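Local coordinates for protein acyl-CoA dehydrogenase (Bacillus anthracis, PDB 3OWA) that probably catalyses the FAD-dependent dehydrogenation of acyl-CoA thioesters, introducing a double bond next to the thioester carbonyl, at residues Thr168-Ala173 against His177-Gly182; Lys214-Val219 against Lys247-Gly252; Gln289-Arg294 against Pro300-Pro305. One frame throughout, in Å; residues are numbered along the deposited sequence.

Interaction 1 (Thr168-Ala173 against His177-Gly182); sequences TARLNA and HYVLNG
Thr168-Leu171 and His177-Asn181 pair as the two arms of an antiparallel beta hairpin in the beta domain of the acyl-CoA dehydrogenase fold. Thr168-Asn181 and Arg170-Val179 are hydrogen-bonded pairs, each with both rungs made: Asn181 N gives to Thr168 O at 2.9 Å, and Val179 N to Arg170 O at 2.8 Å. Between and beyond them, Ala169-Leu180 and Leu171-Tyr178 are non-hydrogen-bonded pairs. Near the turn Asn172 takes over from the strand. Its N gives a nearly straight bond to His177 O (2.9 Å, 168° at the hydrogen). Because chi1 is 63°, its amide folds back over the turn, where OD1 accepts from Thr176 N and, more weakly, from His177 N.

The face carrying Ala169, Leu171, Tyr178 and Leu180 is largely apolar. In one of its two conformers Leu171 lays CD1 over the middle of the Tyr178 ring, 4.0 Å from its centroid and 7° off the normal, a CH-pi contact that is less sure for resting on that copy. Ala169 CB meets Leu180 CD1 at 3.6 Å, and Phe210 meets the same tyrosine ring edge-to-face. On the other face the Arg170 side chain runs alongside Val179, both pointing the same way, and the guanidinium lays one face on the valine methyls, with NH1 3.7 Å from CG2. A water joins Thr168 OG1 to Val179 O, giving to the latter at 2.6 Å.

The hairpin therefore has two different faces. Tyr178 packs on Ile202 of strand 195-202, and Leu180 on Val198 of that strand and on Val245 of strand 243-246, forming part of the domain's hydrophobic interior. On the other face Val179 is buried beneath the exposed Arg170, whose charge is probably turned to solvent.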
loop_
_atom_site.group_PDB
_atom_site.type_symbol
_atom_site.label_atom_id
_atom_site.label_comp_id
_atom_site.label_asym_id
_atom_site.label_seq_id
_atom_site.Cartn_x
_atom_site.Cartn_y
_atom_site.Cartn_z
ATOM N N THR A 168 -23.318 21.751 20.424
ATOM C CA THR A 168 -23.635 22.345 21.716
ATOM C C THR A 168 -24.793 21.657 22.430
ATOM O O THR A 168 -25.635 20.980 21.801
ATOM C CB THR A 168 -24.014 23.813 21.546
ATOM O OG1 THR A 168 -25.136 23.898 20.670
ATOM C CG2 THR A 168 -22.847 24.587 20.953
ATOM N N ALA A 169 -24.840 21.854 23.739
ATOM C CA ALA A 169 -25.886 21.329 24.586
ATOM C C ALA A 169 -26.229 22.386 25.639
ATOM O O ALA A 169 -25.332 22.936 26.324
ATOM C CB ALA A 169 -25.475 20.015 25.236
ATOM N N ARG A 170 -27.506 22.670 25.778
ATOM C CA ARG A 170 -27.972 23.686 26.691
ATOM C C ARG A 170 -29.206 23.214 27.412
ATOM O O ARG A 170 -30.118 22.739 26.812
ATOM C CB ARG A 170 -28.272 24.968 25.946
ATOM C CG ARG A 170 -29.503 25.665 26.457
ATOM C CD ARG A 170 -30.190 26.531 25.420
ATOM N NE ARG A 170 -31.582 26.163 25.171
ATOM C CZ ARG A 170 -32.108 26.055 23.962
ATOM N NH1 ARG A 170 -33.370 25.737 23.813
ATOM N NH2 ARG A 170 -31.367 26.269 22.898
ATOM N N LEU A 171 -29.193 23.274 28.726
ATOM C CA LEU A 171 -30.319 22.911 29.567
ATOM C C LEU A 171 -31.507 23.815 29.261
ATOM O O LEU A 171 -31.360 25.044 29.245
ATOM C CB LEU A 171 -29.922 23.031 31.041
ATOM C CG LEU A 171 -30.686 22.202 32.072
ATOM C CD1 LEU A 171 -30.642 20.707 31.739
ATOM C CD2 LEU A 171 -30.134 22.481 33.469
ATOM N N ASN A 172 -32.671 23.208 28.998
ATOM C CA ASN A 172 -33.886 23.953 28.672
ATOM C C ASN A 172 -34.383 24.771 29.889
ATOM O O ASN A 172 -33.918 24.539 31.001
ATOM C CB ASN A 172 -34.991 23.027 28.128
ATOM C CG ASN A 172 -35.460 21.976 29.141
ATOM O OD1 ASN A 172 -35.049 21.958 30.296
ATOM N ND2 ASN A 172 -36.351 21.093 28.690
ATOM N N ALA A 173 -35.330 25.697 29.659
ATOM C CA ALA A 173 -35.943 26.514 30.730
ATOM C C ALA A 173 -36.375 25.680 31.954
ATOM O O ALA A 173 -36.103 26.054 33.080
ATOM C CB ALA A 173 -37.146 27.332 30.182
ATOM N N HIS A 177 -34.202 18.767 30.351
ATOM C CA HIS A 177 -33.585 18.194 29.144
ATOM C C HIS A 177 -32.473 19.089 28.646
ATOM O O HIS A 177 -32.607 20.315 28.705
ATOM C CB HIS A 177 -34.596 18.091 28.003
ATOM C CG HIS A 177 -35.694 17.112 28.246
ATOM N ND1 HIS A 177 -36.765 17.392 29.062
ATOM C CD2 HIS A 177 -35.900 15.863 27.762
ATOM C CE1 HIS A 177 -37.575 16.348 29.092
ATOM N NE2 HIS A 177 -37.074 15.407 28.309
ATOM N N TYR A 178 -31.402 18.469 28.144
ATOM C CA TYR A 178 -30.407 19.172 27.338
ATOM C C TYR A 178 -30.925 19.277 25.920
ATOM O O TYR A 178 -31.506 18.317 25.413
ATOM C CB TYR A 178 -29.054 18.433 27.352
ATOM C CG TYR A 178 -28.340 18.636 28.664
ATOM C CD1 TYR A 178 -27.638 19.809 28.907
ATOM C CD2 TYR A 178 -28.372 17.637 29.665
ATOM C CE1 TYR A 178 -26.970 20.007 30.126
ATOM C CE2 TYR A 178 -27.699 17.817 30.896
ATOM C CZ TYR A 178 -27.016 19.015 31.117
ATOM O OH TYR A 178 -26.344 19.210 32.298
ATOM N N VAL A 179 -30.728 20.447 25.325
ATOM C CA VAL A 179 -31.100 20.764 23.944
ATOM C C VAL A 179 -29.818 20.730 23.093
ATOM O O VAL A 179 -28.912 21.569 23.257
ATOM C CB VAL A 179 -31.821 22.154 23.842
ATOM C CG1 VAL A 179 -32.163 22.491 22.409
ATOM C CG2 VAL A 179 -33.122 22.185 24.687
ATOM N N LEU A 180 -29.706 19.726 22.224
ATOM C CA LEU A 180 -28.448 19.537 21.459
ATOM C C LEU A 180 -28.559 20.037 20.016
ATOM O O LEU A 180 -29.572 19.777 19.324
ATOM C CB LEU A 180 -28.016 18.050 21.465
ATOM C CG LEU A 180 -27.073 17.644 22.600
ATOM C CD1 LEU A 180 -27.815 17.686 23.929
ATOM C CD2 LEU A 180 -26.504 16.221 22.344
ATOM N N ASN A 181 -27.532 20.745 19.561
ATOM C CA ASN A 181 -27.478 21.211 18.180
ATOM C C ASN A 181 -26.131 20.977 17.556
ATOM O O ASN A 181 -25.105 21.399 18.105
ATOM C CB ASN A 181 -27.810 22.708 18.096
ATOM C CG ASN A 181 -29.270 22.977 18.272
ATOM O OD1 ASN A 181 -29.725 23.369 19.371
ATOM N ND2 ASN A 181 -30.034 22.810 17.192
ATOM N N GLY A 182 -26.140 20.350 16.387
ATOM C CA GLY A 182 -24.918 20.115 15.609
ATOM C C GLY A 182 -25.024 18.870 14.749
ATOM O O GLY A 182 -26.119 18.302 14.573
HETATM O O HOH W 1 -27.893 23.484 21.858
#

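Interaction 2 (Lys214-Val219 against Lys247-Gly252); sequences KDYAGV and KENLLG
Tyr216 and Asn249 are the closest residues along the two backbones, yet their CA atoms stand 11.6 Å apart, so the main chains never meet and the long tyrosine side chain, met by the short asparagine amide, spans the gap. Tyr216 opens a type II beta turn that ends at Val219, closed by a weak 3.5 Å bond from Val219 N to Tyr216 O, with Gly218 at a positive phi. Asn249 ends a short 3-10 segment, where Leu250 N gives to Lys247 O.

The two side chains approach from opposite directions. Tyr216 carries its ring anti to its own carbonyl carbon (chi1 -71°), which sends the phenol across toward the amide, and OH comes to 3.0 Å from Asn249 ND2. That nitrogen lies at the edge of the ring and in its plane, 3.9 Å from CZ, while the amide plane is turned 57° from the ring plane. The amide nitrogen has firm partners elsewhere: it is hydrogen-bonded to Ile211 O and to Tyr138 OH. Two acceptors therefore already hold the amide in place, and the Tyr216 hydroxyl adds a third oxygen close to the same nitrogen, so that two phenols and a backbone carbonyl cluster around a buried amide.

In the fold, Tyr216 packs on Pro246 and on Tyr138 of helix 132-144, and the backbone of its turn bonds to Glu241 and Leu244. A backbone bond links Asn249 to Ile211 of strand 206-213, and Gln134 of the same helix gives its NE2 to both Glu248 O and Leu250 O, so the contact lies where helix 132-144 meets strands 206-213 and 243-246.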
loop_
_atom_site.group_PDB
_atom_site.type_symbol
_atom_site.label_atom_id
_atom_site.label_comp_id
_atom_site.label_asym_id
_atom_site.label_seq_id
_atom_site.Cartn_x
_atom_site.Cartn_y
_atom_site.Cartn_z
ATOM N N LYS A 214 -32.284 7.402 19.290
ATOM C CA LYS A 214 -32.729 7.752 17.936
ATOM C C LYS A 214 -34.122 8.387 17.926
ATOM O O LYS A 214 -34.365 9.363 17.202
ATOM C CB LYS A 214 -32.684 6.510 17.021
ATOM C CG LYS A 214 -33.019 6.779 15.556
ATOM C CD LYS A 214 -32.185 7.929 14.962
ATOM C CE LYS A 214 -32.100 7.825 13.439
ATOM N NZ LYS A 214 -33.345 8.141 12.649
ATOM N N ASP A 215 -35.009 7.866 18.773
ATOM C CA ASP A 215 -36.393 8.344 18.857
ATOM C C ASP A 215 -36.626 9.663 19.618
ATOM O O ASP A 215 -37.753 10.185 19.608
ATOM C CB ASP A 215 -37.287 7.220 19.410
ATOM C CG ASP A 215 -37.566 6.140 18.364
ATOM O OD1 ASP A 215 -37.973 5.024 18.755
ATOM O OD2 ASP A 215 -37.366 6.407 17.143
ATOM N N TYR A 216 -35.573 10.255 20.187
ATOM C CA TYR A 216 -35.737 11.568 20.846
ATOM C C TYR A 216 -36.076 12.620 19.782
ATOM O O TYR A 216 -35.658 12.508 18.626
ATOM C CB TYR A 216 -34.454 12.009 21.591
ATOM C CG TYR A 216 -34.143 11.213 22.871
ATOM C CD1 TYR A 216 -35.117 10.417 23.474
ATOM C CD2 TYR A 216 -32.883 11.317 23.501
ATOM C CE1 TYR A 216 -34.861 9.709 24.666
ATOM C CE2 TYR A 216 -32.609 10.604 24.692
ATOM C CZ TYR A 216 -33.596 9.780 25.247
ATOM O OH TYR A 216 -33.364 9.081 26.422
ATOM N N ALA A 217 -36.853 13.605 20.180
ATOM C CA ALA A 217 -37.213 14.703 19.292
ATOM C C ALA A 217 -35.946 15.372 18.773
ATOM O O ALA A 217 -34.983 15.522 19.539
ATOM C CB ALA A 217 -38.061 15.731 20.057
ATOM N N GLY A 218 -35.952 15.733 17.482
ATOM C CA GLY A 218 -34.916 16.567 16.860
ATOM C C GLY A 218 -33.719 15.748 16.381
ATOM O O GLY A 218 -32.675 16.316 16.078
ATOM N N VAL A 219 -33.833 14.417 16.375
ATOM C CA VAL A 219 -32.735 13.539 15.934
ATOM C C VAL A 219 -33.021 12.962 14.548
ATOM O O VAL A 219 -34.113 12.403 14.315
ATOM C CB VAL A 219 -32.495 12.361 16.909
ATOM C CG1 VAL A 219 -31.330 11.490 16.434
ATOM C CG2 VAL A 219 -32.169 12.899 18.317
ATOM N N LYS A 247 -32.013 15.070 31.125
ATOM C CA LYS A 247 -30.887 15.480 31.955
ATOM C C LYS A 247 -30.123 14.268 32.516
ATOM O O LYS A 247 -28.910 14.296 32.633
ATOM C CB LYS A 247 -31.439 16.372 33.090
ATOM C CG LYS A 247 -30.429 16.928 34.019
ATOM C CD LYS A 247 -31.114 17.626 35.194
ATOM C CE LYS A 247 -31.819 16.645 36.118
ATOM N NZ LYS A 247 -32.112 17.346 37.387
ATOM N N GLU A 248 -30.847 13.207 32.851
ATOM C CA GLU A 248 -30.266 12.009 33.437
ATOM C C GLU A 248 -29.511 11.127 32.411
ATOM O O GLU A 248 -28.887 10.113 32.787
ATOM C CB GLU A 248 -31.351 11.179 34.145
ATOM C CG GLU A 248 -32.460 10.633 33.222
ATOM C CD GLU A 248 -33.742 11.515 33.157
ATOM O OE1 GLU A 248 -33.699 12.750 33.490
ATOM O OE2 GLU A 248 -34.795 10.943 32.736
ATOM N N ASN A 249 -29.574 11.506 31.132
ATOM C CA ASN A 249 -28.788 10.833 30.102
ATOM C C ASN A 249 -27.401 11.390 29.915
ATOM O O ASN A 249 -26.637 10.870 29.087
ATOM C CB ASN A 249 -29.547 10.784 28.786
ATOM C CG ASN A 249 -30.532 9.671 28.761
ATOM O OD1 ASN A 249 -31.207 9.419 29.753
ATOM N ND2 ASN A 249 -30.638 8.989 27.637
ATOM N N LEU A 250 -27.048 12.430 30.671
ATOM C CA LEU A 250 -25.646 12.838 30.747
ATOM C C LEU A 250 -24.778 11.641 31.205
ATOM O O LEU A 250 -25.104 10.965 32.193
ATOM C CB LEU A 250 -25.466 14.016 31.691
ATOM C CG LEU A 250 -23.999 14.419 31.918
ATOM C CD1 LEU A 250 -23.511 15.303 30.789
ATOM C CD2 LEU A 250 -23.861 15.132 33.255
ATOM N N LEU A 251 -23.716 11.350 30.463
ATOM C CA LEU A 251 -22.832 10.227 30.770
ATOM C C LEU A 251 -21.542 10.749 31.412
ATOM O O LEU A 251 -20.813 11.510 30.794
ATOM C CB LEU A 251 -22.525 9.451 29.480
ATOM C CG LEU A 251 -21.796 8.123 29.563
ATOM C CD1 LEU A 251 -22.642 7.059 30.246
ATOM C CD2 LEU A 251 -21.391 7.672 28.123
ATOM N N GLY A 252 -21.266 10.361 32.658
ATOM C CA GLY A 252 -20.078 10.852 33.354
ATOM C C GLY A 252 -20.327 12.270 33.856
ATOM O O GLY A 252 -21.472 12.667 34.114
#

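Interaction 3 (Gln289-Arg294 against Pro300-Pro305); sequences QYANQR and PIARFP. With FAD (flavin-adenine dinucleotide), chain J.
Arg294 and Ile301 sit where the long helix 257-293 ends and the chain doubles back through a small two-stranded hairpin, which lines the FAD pocket. Across its base Ile301 N gives to Arg294 O at 2.9 Å, nearly along the C=O axis, and Pro300 CA leans on the same oxygen. Behind this bond the last turn of the helix packs on the 3-10 segment 301-303, with Ala291 CB 4.0 Å from Ala302 CB. Ile301 holds CG1 between its backbone N and carbonyl carbon (chi1 60°). In that pose CG1 rests against Ala291 O, while CD1 goes on to the FAD ribose, 3.8 Å from O4B.

Arg294 meets the pyrophosphate with the edge of its guanidinium. NE gives a nearly straight bond to O1A of FAD (2.9 Å, 167°), and NH1 reaches across to O2P of the other phosphate at 2.8 Å, bent enough to count as weak. The third nitrogen, NH2, bonds to Pro156 O of the second subunit. Further along, Phe304 lies at the N-cap position before helix 305-336 and sets one ring face over the adenine, its CD1 3.5 Å from C6A of FAD, offset toward the rim.

The helix end and the segment after the hairpin together offer three kinds of surface to a single cofactor: charge for the phosphates, a methyl for the ribose and an aromatic face for the base. The arginine probably offsets part of the pyrophosphate's negative charge, and its tie to the second subunit makes cofactor binding and dimer contact share a side chain.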
loop_
_atom_site.group_PDB
_atom_site.type_symbol
_atom_site.label_atom_id
_atom_site.label_comp_id
_atom_site.label_asym_id
_atom_site.label_seq_id
_atom_site.Cartn_x
_atom_site.Cartn_y
_atom_site.Cartn_z
ATOM N N GLN A 289 -4.191 -20.877 -0.768
ATOM C CA GLN A 289 -5.079 -21.747 -1.554
ATOM C C GLN A 289 -5.020 -21.368 -3.037
ATOM O O GLN A 289 -4.955 -22.246 -3.885
ATOM C CB GLN A 289 -6.536 -21.686 -1.078
ATOM C CG GLN A 289 -6.766 -21.993 0.371
ATOM C CD GLN A 289 -8.232 -21.783 0.801
ATOM O OE1 GLN A 289 -8.913 -20.827 0.386
ATOM N NE2 GLN A 289 -8.714 -22.684 1.641
ATOM N N TYR A 290 -5.037 -20.070 -3.345
ATOM C CA TYR A 290 -4.956 -19.624 -4.736
ATOM C C TYR A 290 -3.649 -20.040 -5.407
ATOM O O TYR A 290 -3.679 -20.544 -6.523
ATOM C CB TYR A 290 -5.157 -18.094 -4.872
ATOM C CG TYR A 290 -5.319 -17.722 -6.307
ATOM C CD1 TYR A 290 -4.249 -17.167 -7.034
ATOM C CD2 TYR A 290 -6.535 -17.967 -6.977
ATOM C CE1 TYR A 290 -4.381 -16.864 -8.366
ATOM C CE2 TYR A 290 -6.686 -17.644 -8.320
ATOM C CZ TYR A 290 -5.605 -17.090 -9.014
ATOM O OH TYR A 290 -5.729 -16.787 -10.353
ATOM N N ALA A 291 -2.522 -19.846 -4.718
ATOM C CA ALA A 291 -1.200 -20.213 -5.236
ATOM C C ALA A 291 -1.073 -21.709 -5.579
ATOM O O ALA A 291 -0.469 -22.052 -6.591
ATOM C CB ALA A 291 -0.079 -19.798 -4.269
ATOM N N ASN A 292 -1.664 -22.576 -4.762
ATOM C CA ASN A 292 -1.700 -24.021 -5.060
ATOM C C ASN A 292 -2.563 -24.395 -6.270
ATOM O O ASN A 292 -2.321 -25.417 -6.888
ATOM C CB ASN A 292 -2.191 -24.829 -3.851
ATOM C CG ASN A 292 -1.115 -25.016 -2.773
ATOM O OD1 ASN A 292 -1.438 -25.174 -1.600
ATOM N ND2 ASN A 292 0.144 -25.006 -3.163
ATOM N N GLN A 293 -3.577 -23.596 -6.604
ATOM C CA GLN A 293 -4.469 -23.992 -7.710
ATOM C C GLN A 293 -4.129 -23.321 -9.039
ATOM O O GLN A 293 -4.305 -23.924 -10.099
ATOM C CB GLN A 293 -5.950 -23.777 -7.370
ATOM C CG GLN A 293 -6.478 -24.635 -6.196
ATOM C CD GLN A 293 -6.395 -26.135 -6.427
ATOM O OE1 GLN A 293 -5.760 -26.863 -5.653
ATOM N NE2 GLN A 293 -7.050 -26.612 -7.487
ATOM N N ARG A 294 -3.662 -22.071 -8.984
ATOM C CA ARG A 294 -3.369 -21.332 -10.210
ATOM C C ARG A 294 -2.085 -21.859 -10.855
ATOM O O ARG A 294 -1.030 -21.831 -10.241
ATOM C CB ARG A 294 -3.228 -19.838 -9.898
ATOM C CG ARG A 294 -2.777 -18.975 -11.070
ATOM C CD ARG A 294 -3.618 -19.193 -12.296
ATOM N NE ARG A 294 -3.470 -18.077 -13.241
ATOM C CZ ARG A 294 -4.163 -17.935 -14.364
ATOM N NH1 ARG A 294 -3.994 -16.844 -15.142
ATOM N NH2 ARG A 294 -5.045 -18.872 -14.708
ATOM N N PRO A 300 1.891 -25.052 -10.578
ATOM C CA PRO A 300 1.263 -24.151 -9.604
ATOM C C PRO A 300 2.205 -22.989 -9.301
ATOM O O PRO A 300 3.413 -23.187 -9.154
ATOM C CB PRO A 300 1.059 -25.054 -8.378
ATOM C CG PRO A 300 0.984 -26.489 -8.967
ATOM C CD PRO A 300 1.953 -26.458 -10.104
ATOM N N ILE A 301 1.668 -21.768 -9.242
ATOM C CA ILE A 301 2.535 -20.611 -9.025
ATOM C C ILE A 301 3.097 -20.715 -7.637
ATOM O O ILE A 301 4.061 -20.024 -7.285
ATOM C CB ILE A 301 1.791 -19.245 -9.209
ATOM C CG1 ILE A 301 0.622 -19.113 -8.205
ATOM C CG2 ILE A 301 1.290 -19.126 -10.658
ATOM C CD1 ILE A 301 -0.104 -17.733 -8.299
ATOM N N ALA A 302 2.503 -21.608 -6.851
ATOM C CA ALA A 302 3.063 -21.973 -5.555
ATOM C C ALA A 302 4.550 -22.460 -5.668
ATOM O O ALA A 302 5.312 -22.363 -4.697
ATOM C CB ALA A 302 2.198 -23.070 -4.886
ATOM N N ARG A 303 4.938 -22.968 -6.836
ATOM C CA ARG A 303 6.307 -23.495 -7.037
ATOM C C ARG A 303 7.315 -22.367 -7.270
ATOM O O ARG A 303 8.513 -22.591 -7.248
ATOM C CB ARG A 303 6.358 -24.488 -8.203
ATOM C CG ARG A 303 5.512 -25.747 -8.004
ATOM C CD ARG A 303 6.160 -26.795 -7.061
ATOM N NE ARG A 303 6.116 -26.385 -5.654
ATOM C CZ ARG A 303 5.042 -26.439 -4.864
ATOM N NH1 ARG A 303 3.886 -26.897 -5.332
ATOM N NH2 ARG A 303 5.121 -26.009 -3.603
ATOM N N PHE A 304 6.823 -21.152 -7.493
ATOM C CA PHE A 304 7.735 -20.026 -7.737
ATOM C C PHE A 304 8.260 -19.375 -6.454
ATOM O O PHE A 304 7.481 -18.977 -5.599
ATOM C CB PHE A 304 7.176 -18.996 -8.721
ATOM C CG PHE A 304 6.648 -19.588 -10.008
ATOM C CD1 PHE A 304 5.446 -19.151 -10.538
ATOM C CD2 PHE A 304 7.369 -20.569 -10.704
ATOM C CE1 PHE A 304 4.947 -19.681 -11.737
ATOM C CE2 PHE A 304 6.879 -21.108 -11.895
ATOM C CZ PHE A 304 5.653 -20.670 -12.404
ATOM N N PRO A 305 9.604 -19.308 -6.312
ATOM C CA PRO A 305 10.180 -18.697 -5.130
ATOM C C PRO A 305 9.643 -17.310 -4.809
ATOM O O PRO A 305 9.499 -16.998 -3.640
ATOM C CB PRO A 305 11.681 -18.662 -5.456
ATOM C CG PRO A 305 11.879 -19.928 -6.296
ATOM C CD PRO A 305 10.626 -19.987 -7.145
HETATM P PA FAD J . -0.947 -14.610 -13.356
HETATM O O1A FAD J . -1.711 -15.854 -12.934
HETATM O O2A FAD J . -0.234 -14.748 -14.650
HETATM O O5B FAD J . 0.025 -14.250 -12.153
HETATM C C5B FAD J . -0.342 -14.510 -10.828
HETATM C C4B FAD J . 0.813 -14.180 -9.909
HETATM O O4B FAD J . 1.880 -15.089 -10.158
HETATM C C3B FAD J . 1.351 -12.765 -10.141
HETATM O O3B FAD J . 1.826 -12.271 -8.920
HETATM C C2B FAD J . 2.566 -13.035 -11.023
HETATM O O2B FAD J . 3.544 -12.040 -10.901
HETATM C C1B FAD J . 3.058 -14.376 -10.474
HETATM N N9A FAD J . 3.859 -15.129 -11.466
HETATM C C8A FAD J . 3.447 -15.650 -12.675
HETATM N N7A FAD J . 4.494 -16.294 -13.264
HETATM C C5A FAD J . 5.556 -16.196 -12.433
HETATM C C6A FAD J . 6.875 -16.640 -12.516
HETATM N N6A FAD J . 7.346 -17.195 -13.642
HETATM N N1A FAD J . 7.733 -16.365 -11.471
HETATM C C2A FAD J . 7.310 -15.652 -10.364
HETATM N N3A FAD J . 6.000 -15.227 -10.290
HETATM C C4A FAD J . 5.155 -15.470 -11.301
HETATM N N1 FAD J . -4.705 -8.296 -21.536
HETATM C C2 FAD J . -4.698 -8.043 -22.875
HETATM O O2 FAD J . -4.036 -8.780 -23.603
HETATM N N3 FAD J . -5.435 -6.993 -23.403
HETATM C C4 FAD J . -6.185 -6.168 -22.598
HETATM O O4 FAD J . -6.827 -5.237 -23.101
HETATM C C4X FAD J . -6.176 -6.408 -21.230
HETATM N N5 FAD J . -6.912 -5.602 -20.377
HETATM C C5X FAD J . -6.958 -5.879 -19.028
HETATM C C6 FAD J . -7.772 -5.108 -18.191
HETATM C C7 FAD J . -7.816 -5.412 -16.834
HETATM C C7M FAD J . -8.659 -4.572 -15.901
HETATM C C8 FAD J . -7.073 -6.491 -16.346
HETATM C C8M FAD J . -7.069 -6.867 -14.897
HETATM C C9 FAD J . -6.256 -7.252 -17.177
HETATM C C9A FAD J . -6.216 -6.968 -18.529
HETATM N N10 FAD J . -5.411 -7.730 -19.366
HETATM C C10 FAD J . -5.432 -7.480 -20.711
HETATM C "C1'" FAD J . -4.613 -8.895 -18.848
HETATM C "C2'" FAD J . -3.629 -8.424 -17.748
HETATM O "O2'" FAD J . -2.610 -7.486 -18.143
HETATM C "C3'" FAD J . -3.125 -9.655 -16.972
HETATM O "O3'" FAD J . -3.771 -9.713 -15.720
HETATM C "C4'" FAD J . -1.640 -9.600 -16.778
HETATM O "O4'" FAD J . -1.050 -9.521 -18.065
HETATM C "C5'" FAD J . -1.321 -10.957 -15.654
HETATM O "O5'" FAD J . -1.958 -12.160 -15.789
HETATM P P FAD J . -2.839 -12.942 -14.676
HETATM O O1P FAD J . -3.764 -11.879 -14.123
HETATM O O2P FAD J . -3.592 -14.121 -15.149
HETATM O O3P FAD J . -1.885 -13.304 -13.464
#

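Overall arrangement
Interactions 1 and 2 are neighbours in the beta domain, their centres about 10 Å apart, and they touch directly: Tyr178 CD2 lies 4.0 Å from Lys247 CA, and both reach the same mixed sheet. Interaction 3 is far off, on the opposite side of the chain's centre, with centres about 61 Å from interaction 1 and 56 Å from interaction 2. Strand 250-251 nevertheless leads along the chain into helix 257-293, whose far end carries interaction 3. The chain faces two cofactors: the Leu180 side chain of interaction 1 is about 14 Å from one FAD, while interaction 3 grips the other, which is hydrogen-bonded also by Tyr151 O and Thr154 OG1 of the second subunit.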